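Side-chain contacts in receptor-type adenylate cyclase GRESAG 4.1 (Trypanosoma brucei, PDB 1FX2), which converts ATP into cyclic AMP and diphosphate through its cytoplasmic catalytic domain, and may also act as a membrane receptor for an unknown ligand: residues E123-S126 with L132-R135; L199-L204 with P210-Q215; Y55-K58 with F64-A67; A25-A28 with M34-A37. All coordinates share one frame; numbering follows the deposited sequence.

Interaction 1: residues E123-S126 with L132-R135. With SO4 (sulfate ion), chain B.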
loop_
_atom_site.group_PDB
_atom_site.type_symbol
_atom_site.label_atom_id
_atom_site.label_comp_id
_atom_site.label_asym_id
_atom_site.label_seq_id
_atom_site.Cartn_x
_atom_site.Cartn_y
_atom_site.Cartn_z
ATOM N N GLU A 123 -8.293 -25.920 -19.590
ATOM C CA GLU A 123 -7.834 -24.911 -20.578
ATOM C C GLU A 123 -7.571 -23.570 -19.860
ATOM O O GLU A 123 -6.533 -22.893 -20.111
ATOM C CB GLU A 123 -8.920 -24.726 -21.664
ATOM C CG GLU A 123 -8.998 -26.074 -22.424
ATOM C CD GLU A 123 -8.370 -26.063 -23.822
ATOM O OE1 GLU A 123 -8.696 -26.995 -24.614
ATOM O OE2 GLU A 123 -7.556 -25.144 -24.131
ATOM N N VAL A 124 -8.374 -23.233 -18.867
ATOM C CA VAL A 124 -8.169 -22.004 -18.099
ATOM C C VAL A 124 -6.947 -22.209 -17.234
ATOM O O VAL A 124 -6.072 -21.300 -17.153
ATOM C CB VAL A 124 -9.415 -21.800 -17.147
ATOM C CG1 VAL A 124 -9.213 -20.622 -16.186
ATOM C CG2 VAL A 124 -10.644 -21.494 -18.045
ATOM N N TYR A 125 -6.893 -23.309 -16.483
ATOM C CA TYR A 125 -5.770 -23.527 -15.552
ATOM C C TYR A 125 -4.423 -23.481 -16.256
ATOM O O TYR A 125 -3.506 -22.804 -15.732
ATOM C CB TYR A 125 -5.967 -24.937 -14.938
ATOM C CG TYR A 125 -4.886 -25.270 -13.891
ATOM C CD1 TYR A 125 -5.084 -24.947 -12.565
ATOM C CD2 TYR A 125 -3.710 -25.863 -14.274
ATOM C CE1 TYR A 125 -4.105 -25.237 -11.575
ATOM C CE2 TYR A 125 -2.690 -26.115 -13.304
ATOM C CZ TYR A 125 -2.937 -25.795 -11.967
ATOM O OH TYR A 125 -1.985 -26.022 -11.004
ATOM N N SER A 126 -4.241 -24.176 -17.368
ATOM C CA SER A 126 -2.902 -24.199 -17.986
ATOM C C SER A 126 -2.417 -22.852 -18.481
ATOM O O SER A 126 -1.209 -22.663 -18.578
ATOM C CB SER A 126 -2.887 -25.228 -19.122
ATOM O OG SER A 126 -3.772 -24.889 -20.169
ATOM N N LEU A 132 6.132 -25.723 -10.244
ATOM C CA LEU A 132 6.407 -25.180 -8.892
ATOM C C LEU A 132 5.843 -23.770 -8.744
ATOM O O LEU A 132 6.025 -22.935 -9.650
ATOM C CB LEU A 132 7.959 -25.133 -8.727
ATOM C CG LEU A 132 8.632 -26.483 -8.747
ATOM C CD1 LEU A 132 10.155 -26.185 -8.683
ATOM C CD2 LEU A 132 8.207 -27.423 -7.579
ATOM N N ARG A 133 5.205 -23.487 -7.627
ATOM C CA ARG A 133 4.639 -22.135 -7.407
ATOM C C ARG A 133 5.549 -21.393 -6.414
ATOM O O ARG A 133 5.738 -21.849 -5.249
ATOM C CB ARG A 133 3.203 -22.287 -6.822
ATOM C CG ARG A 133 2.207 -22.903 -7.784
ATOM C CD ARG A 133 0.863 -23.063 -7.103
ATOM N NE ARG A 133 -0.069 -23.724 -8.066
ATOM C CZ ARG A 133 -1.371 -23.812 -7.798
ATOM N NH1 ARG A 133 -1.865 -23.324 -6.668
ATOM N NH2 ARG A 133 -2.153 -24.486 -8.649
ATOM N N VAL A 134 6.155 -20.333 -6.883
ATOM C CA VAL A 134 7.212 -19.648 -6.095
ATOM C C VAL A 134 6.584 -18.350 -5.588
ATOM O O VAL A 134 5.927 -17.608 -6.330
ATOM C CB VAL A 134 8.316 -19.276 -7.075
ATOM C CG1 VAL A 134 9.425 -18.469 -6.343
ATOM C CG2 VAL A 134 8.973 -20.562 -7.611
ATOM N N ARG A 135 6.732 -18.168 -4.257
ATOM C CA ARG A 135 6.330 -16.879 -3.635
ATOM C C ARG A 135 7.512 -15.957 -3.614
ATOM O O ARG A 135 8.665 -16.393 -3.486
ATOM C CB ARG A 135 5.799 -17.098 -2.194
ATOM C CG ARG A 135 6.750 -17.800 -1.293
ATOM C CD ARG A 135 6.186 -17.668 0.202
ATOM N NE ARG A 135 7.057 -18.354 1.123
ATOM C CZ ARG A 135 6.878 -19.617 1.440
ATOM N NH1 ARG A 135 5.842 -20.311 0.912
ATOM N NH2 ARG A 135 7.732 -20.216 2.294
HETATM S S SO4 B . 5.396 -23.218 3.224
HETATM O O1 SO4 B . 5.053 -24.574 3.579
HETATM O O2 SO4 B . 6.835 -22.946 3.308
HETATM O O3 SO4 B . 4.874 -22.912 1.918
HETATM O O4 SO4 B . 4.699 -22.332 4.191
#

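Interaction 2: residues L199-L204 with P210-Q215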
loop_
_atom_site.group_PDB
_atom_site.type_symbol
_atom_site.label_atom_id
_atom_site.label_comp_id
_atom_site.label_asym_id
_atom_site.label_seq_id
_atom_site.Cartn_x
_atom_site.Cartn_y
_atom_site.Cartn_z
ATOM N N LEU A 199 -2.902 -4.039 -1.702
ATOM C CA LEU A 199 -3.472 -4.974 -0.793
ATOM C C LEU A 199 -3.641 -4.306 0.601
ATOM O O LEU A 199 -3.987 -5.014 1.534
ATOM C CB LEU A 199 -2.608 -6.274 -0.728
ATOM C CG LEU A 199 -2.454 -7.082 -2.056
ATOM C CD1 LEU A 199 -1.640 -8.362 -1.842
ATOM C CD2 LEU A 199 -3.728 -7.488 -2.710
ATOM N N GLY A 200 -3.459 -3.000 0.730
ATOM C CA GLY A 200 -3.661 -2.308 2.037
ATOM C C GLY A 200 -2.431 -2.254 2.945
ATOM O O GLY A 200 -1.329 -1.940 2.477
ATOM N N ASP A 201 -2.575 -2.709 4.192
ATOM C CA ASP A 201 -1.436 -2.836 5.157
ATOM C C ASP A 201 -1.558 -4.125 5.912
ATOM O O ASP A 201 -2.646 -4.520 6.323
ATOM C CB ASP A 201 -1.210 -1.733 6.205
ATOM C CG ASP A 201 -2.104 -0.534 6.078
ATOM O OD1 ASP A 201 -2.888 -0.437 5.106
ATOM O OD2 ASP A 201 -2.005 0.338 6.999
ATOM N N VAL A 202 -0.418 -4.752 6.154
ATOM C CA VAL A 202 -0.328 -6.036 6.800
ATOM C C VAL A 202 0.594 -5.958 8.018
ATOM O O VAL A 202 1.720 -5.428 7.948
ATOM C CB VAL A 202 0.270 -7.127 5.800
ATOM C CG1 VAL A 202 0.321 -8.453 6.450
ATOM C CG2 VAL A 202 -0.533 -7.181 4.506
ATOM N N ALA A 203 0.084 -6.393 9.183
ATOM C CA ALA A 203 0.937 -6.457 10.350
ATOM C C ALA A 203 1.827 -7.683 10.185
ATOM O O ALA A 203 1.325 -8.765 9.994
ATOM C CB ALA A 203 0.085 -6.617 11.632
ATOM N N LEU A 204 3.130 -7.463 10.259
ATOM C CA LEU A 204 4.162 -8.496 10.118
ATOM C C LEU A 204 4.830 -8.719 11.477
ATOM O O LEU A 204 5.269 -7.777 12.148
ATOM C CB LEU A 204 5.275 -8.067 9.132
ATOM C CG LEU A 204 4.922 -7.777 7.655
ATOM C CD1 LEU A 204 6.098 -7.220 6.863
ATOM C CD2 LEU A 204 4.405 -8.983 6.993
ATOM N N PRO A 210 2.547 -1.694 10.642
ATOM C CA PRO A 210 2.001 -2.476 9.510
ATOM C C PRO A 210 2.585 -1.944 8.215
ATOM O O PRO A 210 2.864 -0.738 8.080
ATOM C CB PRO A 210 0.508 -2.198 9.532
ATOM C CG PRO A 210 0.276 -1.699 11.000
ATOM C CD PRO A 210 1.490 -1.020 11.425
ATOM N N VAL A 211 2.724 -2.881 7.276
ATOM C CA VAL A 211 3.375 -2.588 6.009
ATOM C C VAL A 211 2.351 -2.611 4.880
ATOM O O VAL A 211 1.640 -3.583 4.711
ATOM C CB VAL A 211 4.470 -3.660 5.734
ATOM C CG1 VAL A 211 5.132 -3.424 4.353
ATOM C CG2 VAL A 211 5.556 -3.522 6.824
ATOM N N LYS A 212 2.347 -1.539 4.072
ATOM C CA LYS A 212 1.413 -1.436 2.942
ATOM C C LYS A 212 2.044 -2.298 1.810
ATOM O O LYS A 212 3.212 -2.017 1.454
ATOM C CB LYS A 212 1.305 0.026 2.507
ATOM C CG LYS A 212 0.383 0.887 3.385
ATOM C CD LYS A 212 1.137 1.650 4.489
ATOM C CE LYS A 212 0.161 2.221 5.537
ATOM N NZ LYS A 212 0.948 3.013 6.548
ATOM N N MET A 213 1.293 -3.295 1.354
ATOM C CA MET A 213 1.721 -4.266 0.358
ATOM C C MET A 213 1.088 -4.039 -0.976
ATOM O O MET A 213 -0.088 -3.628 -1.062
ATOM C CB MET A 213 1.322 -5.682 0.763
ATOM C CG MET A 213 1.924 -6.184 1.949
ATOM S SD MET A 213 3.684 -6.255 1.658
ATOM C CE MET A 213 4.032 -6.800 3.357
ATOM N N TYR A 214 1.854 -4.293 -2.042
ATOM C CA TYR A 214 1.366 -4.207 -3.373
ATOM C C TYR A 214 1.627 -5.538 -4.059
ATOM O O TYR A 214 2.745 -6.049 -4.004
ATOM C CB TYR A 214 2.085 -3.070 -4.120
ATOM C CG TYR A 214 1.625 -1.721 -3.658
ATOM C CD1 TYR A 214 2.087 -1.200 -2.450
ATOM C CD2 TYR A 214 0.588 -1.082 -4.317
ATOM C CE1 TYR A 214 1.483 -0.071 -1.895
ATOM C CE2 TYR A 214 0.006 0.074 -3.771
ATOM C CZ TYR A 214 0.478 0.509 -2.566
ATOM O OH TYR A 214 -0.126 1.665 -2.045
ATOM N N GLN A 215 0.621 -6.024 -4.752
ATOM C CA GLN A 215 0.762 -7.260 -5.532
ATOM C C GLN A 215 1.209 -6.857 -6.905
ATOM O O GLN A 215 0.510 -6.084 -7.600
ATOM C CB GLN A 215 -0.596 -7.948 -5.537
ATOM C CG GLN A 215 -0.678 -9.120 -6.543
ATOM C CD GLN A 215 -2.043 -9.725 -6.518
ATOM O OE1 GLN A 215 -2.866 -9.567 -7.489
ATOM N NE2 GLN A 215 -2.398 -10.267 -5.403
#

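Interaction 3: residues Y55-K58 with F64-A67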
loop_
_atom_site.group_PDB
_atom_site.type_symbol
_atom_site.label_atom_id
_atom_site.label_comp_id
_atom_site.label_asym_id
_atom_site.label_seq_id
_atom_site.Cartn_x
_atom_site.Cartn_y
_atom_site.Cartn_z
ATOM N N TYR A 55 22.416 -9.736 -7.998
ATOM C CA TYR A 55 23.471 -10.437 -7.300
ATOM C C TYR A 55 22.865 -11.476 -6.385
ATOM O O TYR A 55 22.024 -11.177 -5.536
ATOM C CB TYR A 55 24.229 -9.390 -6.429
ATOM C CG TYR A 55 25.356 -9.947 -5.592
ATOM C CD1 TYR A 55 26.528 -10.365 -6.196
ATOM C CD2 TYR A 55 25.235 -10.030 -4.215
ATOM C CE1 TYR A 55 27.592 -10.837 -5.423
ATOM C CE2 TYR A 55 26.294 -10.530 -3.414
ATOM C CZ TYR A 55 27.461 -10.919 -4.057
ATOM O OH TYR A 55 28.493 -11.398 -3.270
ATOM N N GLU A 56 23.313 -12.716 -6.540
ATOM C CA GLU A 56 22.835 -13.754 -5.651
ATOM C C GLU A 56 23.548 -13.604 -4.331
ATOM O O GLU A 56 24.796 -13.853 -4.274
ATOM C CB GLU A 56 23.113 -15.147 -6.275
ATOM C CG GLU A 56 22.575 -16.334 -5.426
ATOM C CD GLU A 56 22.805 -17.668 -6.130
ATOM O OE1 GLU A 56 22.836 -17.697 -7.360
ATOM O OE2 GLU A 56 23.005 -18.619 -5.342
ATOM N N VAL A 57 22.828 -13.344 -3.228
ATOM C CA VAL A 57 23.475 -13.199 -1.926
ATOM C C VAL A 57 23.705 -14.597 -1.386
ATOM O O VAL A 57 24.835 -14.926 -0.928
ATOM C CB VAL A 57 22.587 -12.383 -0.969
ATOM C CG1 VAL A 57 23.269 -12.260 0.408
ATOM C CG2 VAL A 57 22.256 -11.039 -1.642
ATOM N N LYS A 58 22.612 -15.393 -1.287
ATOM C CA LYS A 58 22.742 -16.765 -0.836
ATOM C C LYS A 58 21.503 -17.573 -1.155
ATOM O O LYS A 58 20.466 -17.020 -1.491
ATOM C CB LYS A 58 22.950 -16.805 0.645
ATOM C CG LYS A 58 21.920 -16.139 1.522
ATOM C CD LYS A 58 22.627 -15.213 2.477
ATOM C CE LYS A 58 22.149 -15.343 3.907
ATOM N NZ LYS A 58 23.160 -14.728 4.828
ATOM N N PHE A 64 15.877 -18.355 -2.252
ATOM C CA PHE A 64 16.900 -17.412 -2.788
ATOM C C PHE A 64 16.804 -16.076 -2.041
ATOM O O PHE A 64 15.698 -15.620 -1.663
ATOM C CB PHE A 64 16.716 -17.099 -4.302
ATOM C CG PHE A 64 17.386 -18.057 -5.204
ATOM C CD1 PHE A 64 16.792 -19.263 -5.487
ATOM C CD2 PHE A 64 18.605 -17.755 -5.799
ATOM C CE1 PHE A 64 17.420 -20.134 -6.347
ATOM C CE2 PHE A 64 19.229 -18.590 -6.637
ATOM C CZ PHE A 64 18.644 -19.834 -6.954
ATOM N N MET A 65 17.987 -15.471 -1.848
ATOM C CA MET A 65 18.083 -14.046 -1.375
ATOM C C MET A 65 18.893 -13.389 -2.475
ATOM O O MET A 65 20.060 -13.740 -2.724
ATOM C CB MET A 65 18.749 -13.944 0.009
ATOM C CG MET A 65 18.855 -12.450 0.414
ATOM S SD MET A 65 19.813 -12.455 1.974
ATOM C CE MET A 65 20.043 -10.671 2.265
ATOM N N ILE A 66 18.296 -12.384 -3.104
ATOM C CA ILE A 66 18.918 -11.701 -4.288
ATOM C C ILE A 66 18.940 -10.176 -4.023
ATOM O O ILE A 66 17.970 -9.644 -3.466
ATOM C CB ILE A 66 18.052 -11.962 -5.559
ATOM C CG1 ILE A 66 18.033 -13.482 -5.880
ATOM C CG2 ILE A 66 18.651 -11.189 -6.794
ATOM C CD1 ILE A 66 16.913 -13.874 -6.802
ATOM N N ALA A 67 20.077 -9.523 -4.347
ATOM C CA ALA A 67 20.157 -8.058 -4.151
ATOM C C ALA A 67 20.279 -7.374 -5.502
ATOM O O ALA A 67 20.800 -7.926 -6.454
ATOM C CB ALA A 67 21.395 -7.697 -3.269
#

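Interaction 4: residues A25-A28 with M34-A37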
loop_
_atom_site.group_PDB
_atom_site.type_symbol
_atom_site.label_atom_id
_atom_site.label_comp_id
_atom_site.label_asym_id
_atom_site.label_seq_id
_atom_site.Cartn_x
_atom_site.Cartn_y
_atom_site.Cartn_z
ATOM N N ALA A 25 5.855 -30.564 1.749
ATOM C CA ALA A 25 4.915 -31.517 1.289
ATOM C C ALA A 25 5.164 -32.063 -0.073
ATOM O O ALA A 25 4.911 -33.227 -0.392
ATOM C CB ALA A 25 3.511 -30.889 1.337
ATOM N N LEU A 26 5.701 -31.214 -0.937
ATOM C CA LEU A 26 6.063 -31.685 -2.258
ATOM C C LEU A 26 7.242 -32.705 -2.256
ATOM O O LEU A 26 7.245 -33.676 -3.043
ATOM C CB LEU A 26 6.452 -30.494 -3.197
ATOM C CG LEU A 26 5.254 -29.568 -3.548
ATOM C CD1 LEU A 26 5.813 -28.429 -4.423
ATOM C CD2 LEU A 26 4.172 -30.344 -4.394
ATOM N N TRP A 27 8.259 -32.438 -1.439
ATOM C CA TRP A 27 9.384 -33.420 -1.339
ATOM C C TRP A 27 8.821 -34.697 -0.732
ATOM O O TRP A 27 9.297 -35.760 -1.145
ATOM C CB TRP A 27 10.419 -32.880 -0.368
ATOM C CG TRP A 27 11.438 -31.977 -1.090
ATOM C CD1 TRP A 27 11.418 -30.578 -1.156
ATOM C CD2 TRP A 27 12.588 -32.414 -1.848
ATOM N NE1 TRP A 27 12.518 -30.146 -1.942
ATOM C CE2 TRP A 27 13.226 -31.252 -2.366
ATOM C CE3 TRP A 27 13.159 -33.702 -2.119
ATOM C CZ2 TRP A 27 14.410 -31.295 -3.141
ATOM C CZ3 TRP A 27 14.314 -33.761 -2.867
ATOM C CH2 TRP A 27 14.947 -32.558 -3.385
ATOM N N ALA A 28 7.852 -34.627 0.179
ATOM C CA ALA A 28 7.345 -35.906 0.758
ATOM C C ALA A 28 6.587 -36.687 -0.250
ATOM O O ALA A 28 6.697 -37.960 -0.325
ATOM C CB ALA A 28 6.457 -35.651 1.961
ATOM N N MET A 34 11.382 -34.081 -7.235
ATOM C CA MET A 34 11.843 -32.787 -6.726
ATOM C C MET A 34 13.327 -32.451 -7.012
ATOM O O MET A 34 13.664 -31.303 -7.275
ATOM C CB MET A 34 11.435 -32.625 -5.230
ATOM C CG MET A 34 9.963 -32.387 -4.996
ATOM S SD MET A 34 9.348 -30.865 -5.806
ATOM C CE MET A 34 9.916 -29.634 -4.624
ATOM N N PRO A 35 14.248 -33.414 -6.905
ATOM C CA PRO A 35 15.609 -32.996 -7.225
ATOM C C PRO A 35 15.760 -32.342 -8.579
ATOM O O PRO A 35 16.365 -31.291 -8.713
ATOM C CB PRO A 35 16.423 -34.316 -7.113
ATOM C CG PRO A 35 15.652 -35.099 -6.047
ATOM C CD PRO A 35 14.156 -34.803 -6.359
ATOM N N ASP A 36 15.156 -32.949 -9.611
ATOM C CA ASP A 36 15.288 -32.372 -10.934
ATOM C C ASP A 36 14.438 -31.070 -11.062
ATOM O O ASP A 36 14.918 -30.144 -11.705
ATOM C CB ASP A 36 14.737 -33.350 -11.944
ATOM C CG ASP A 36 15.650 -34.535 -12.220
ATOM O OD1 ASP A 36 16.809 -34.547 -11.835
ATOM O OD2 ASP A 36 15.171 -35.467 -12.902
ATOM N N ALA A 37 13.282 -31.034 -10.378
ATOM C CA ALA A 37 12.467 -29.817 -10.530
ATOM C C ALA A 37 13.144 -28.668 -9.865
ATOM O O ALA A 37 13.172 -27.577 -10.409
ATOM C CB ALA A 37 11.073 -30.005 -9.945
#

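Interaction 1: residues E123-S126 with L132-R135
Y125 and R133 reach toward each other from opposite directions and illustrate how one hydrogen bond can join a helix to the residues leading into a strand. NH2 of R133 donates to OH of Y125 over 2.8 Å, with a moderately bent N-H...O angle of 149°. The phenol oxygen lies in the plane of the guanidinium and at its edge, while NH2 sits at the rim of the tyrosine ring, near the ring plane, and comes to 3.6 Å from CE1. The two planes are 39° apart, so the groups meet at their edges and do not stack. R133 spans the gap because its chain is stretched out from CG to NE. Both residues are buried, and their polar ends have further partners: D96 for the Y125 hydroxyl, E103 and T117 for R133.

This link joins helix 122-128 to the segment leading into strand 134-141, a member of the seven-stranded sheet of the class III cyclase catalytic domain. R133, L132 and V134 also line the pocket that holds a dithiothreitol molecule, probably from the crystallisation liquor.

Ionic contacts occupy R135, two residues on, whose chain is likewise extended from CG to NE. Its NH1 donates to O3 of a sulfate ion at 3.0 Å in a fairly straight bond (160°), the anion lying against the guanidinium edge. The sulfate is also bound by S22 N and R228 NH1, and R135 NE forms a salt bridge to E168.

Interaction 2: residues L199-L204 with P210-Q215
V202 and V211 face each other as a hydrogen-bonded antiparallel pair, and their backbones exchange two bonds: V202 N to V211 O at 2.8 Å, and V211 N to V202 O, also 2.8 Å. Further along the hairpin, L199 N bonds to M213 O over 2.9 Å.

Side chains fill in around this backbone frame. The V202 and M213 side chains cross at about a right angle, V202 CG2 touching M213 CG at 3.7 Å. L204 brings CD1 to 3.7 Å from CG2 of V211, and the bent M213 chain carries CE close to the same leucine methyl. L199 lies across the aliphatic part of Q215, CD1 to CB at 3.9 Å.

D201 and K212 run side by side on the face away from the two valines. Their contact is largely carbon to oxygen, K212 CE to D201 OD2 at 3.2 Å; NZ stays at 4.0 Å from OD2, beyond a salt bridge. That amine hydrogen-bonds instead to the carbonyl of N217 of the second subunit, a contact within the two-chain assembly of the crystal.

Within the chain, strand 196-202 is outermost in the main sheet, and strand 211-216 separates it from strand 176-179. Helix 159-169 packs against the valine-bearing side, with M163 meeting L204 and V211, and T167 meeting M213.

Interaction 3: residues Y55-K58 with F64-A67
Y55 and A67 exchange two backbone hydrogen bonds, A67 N to Y55 O at 2.8 Å and Y55 N to A67 O at 2.9 Å. Toward the turn, M65 N bonds to K58 O, again at 2.9 Å, but the regular pairing is interrupted between these two pairs. V57 N donates to M65 O over 2.8 Å, and K58 N reaches the same oxygen weakly, at 3.4 Å. Two residues opposite one make a classic beta bulge. V57 marks it in its backbone, where a psi of -56° departs from the extended conformation and shifts the register by one.

Charged ends turn to partners beyond the hairpin: E56 to R46 of helix 34-51, K58 to D155. The carboxylate of E56 nevertheless comes obliquely to F64, CD to CE2 at 3.7 Å, with the two planes 67° apart.

Packing follows from the bulge. M65 is fully extended (chi1 178°), which brings its sulfur SD against two neighbours on strand 55-60, V57 CG1 at 3.8 Å and K58 CD at 4.0 Å. The other V57 methyl, CG2, rests on the A67 methyl, so one valine touches both M65 and A67.

The hairpin turn holds D62, predicted to bind magnesium, in keeping with the class III cyclase fold. The chemistry implies division of labour: a backbone network fixes the hairpin, apolar groups of V57, M65 and A67 pack together, and the charged ends of E56 and K58 pair with R46 and D155 of neighbouring elements.

Interaction 4: residues A25-A28 with M34-A37
The corner where helix 23-29 gives way to helix 34-51 is a worked case of Met-aromatic packing, in which M34 spreads across the indole of W27. The closest element is a CH-pi contact: CB of M34 stands 3.5 Å from the centroid of the six-membered ring of W27, only 9° off the ring normal. The sulfur is a more distant partner, SD lying 5.0 Å above the centroid of the five-membered ring. Bends at chi2 (-60°) and chi3 (-79°) fold the methionine back on itself, and CE thereby reaches both NE1 of W27, at 3.8 Å, and CB of L26, also at 3.8 Å. At the far end of the indole, P35 in the first turn of the second helix comes obliquely, its CD 3.6 Å from CZ3 of W27.

No hydrogen bond crosses between the two segments, so the corner rests on dispersion and on the pi face. W27 itself is largely exposed, about 5 Å from the side chain of D62, a predicted magnesium ligand. On the buried side, L26 packs against L95, S98 and Y99 of helix 94-109.

How the interactions relate
The four contacts are spread through one catalytic domain. Interactions 1 and 4 touch directly: L132 CD1 lies 3.7 Å from A37 O, and L132 CD2 is 4.0 Å from M34 SD, so the helix corner backs onto the segment that lines the dithiothreitol pocket. Interactions 1, 2 and 3 all reach the same mixed sheet, with interaction 3 at one outermost strand and interaction 2 at the other, their centres about 23 Å apart. The predicted magnesium ligands D19 and D62 lie nearer interactions 1, 3 and 4; R133 is about 10 Å from each between side chains, and F64 about 6 Å from D62. Interaction 2 is remote from them and instead meets the second subunit.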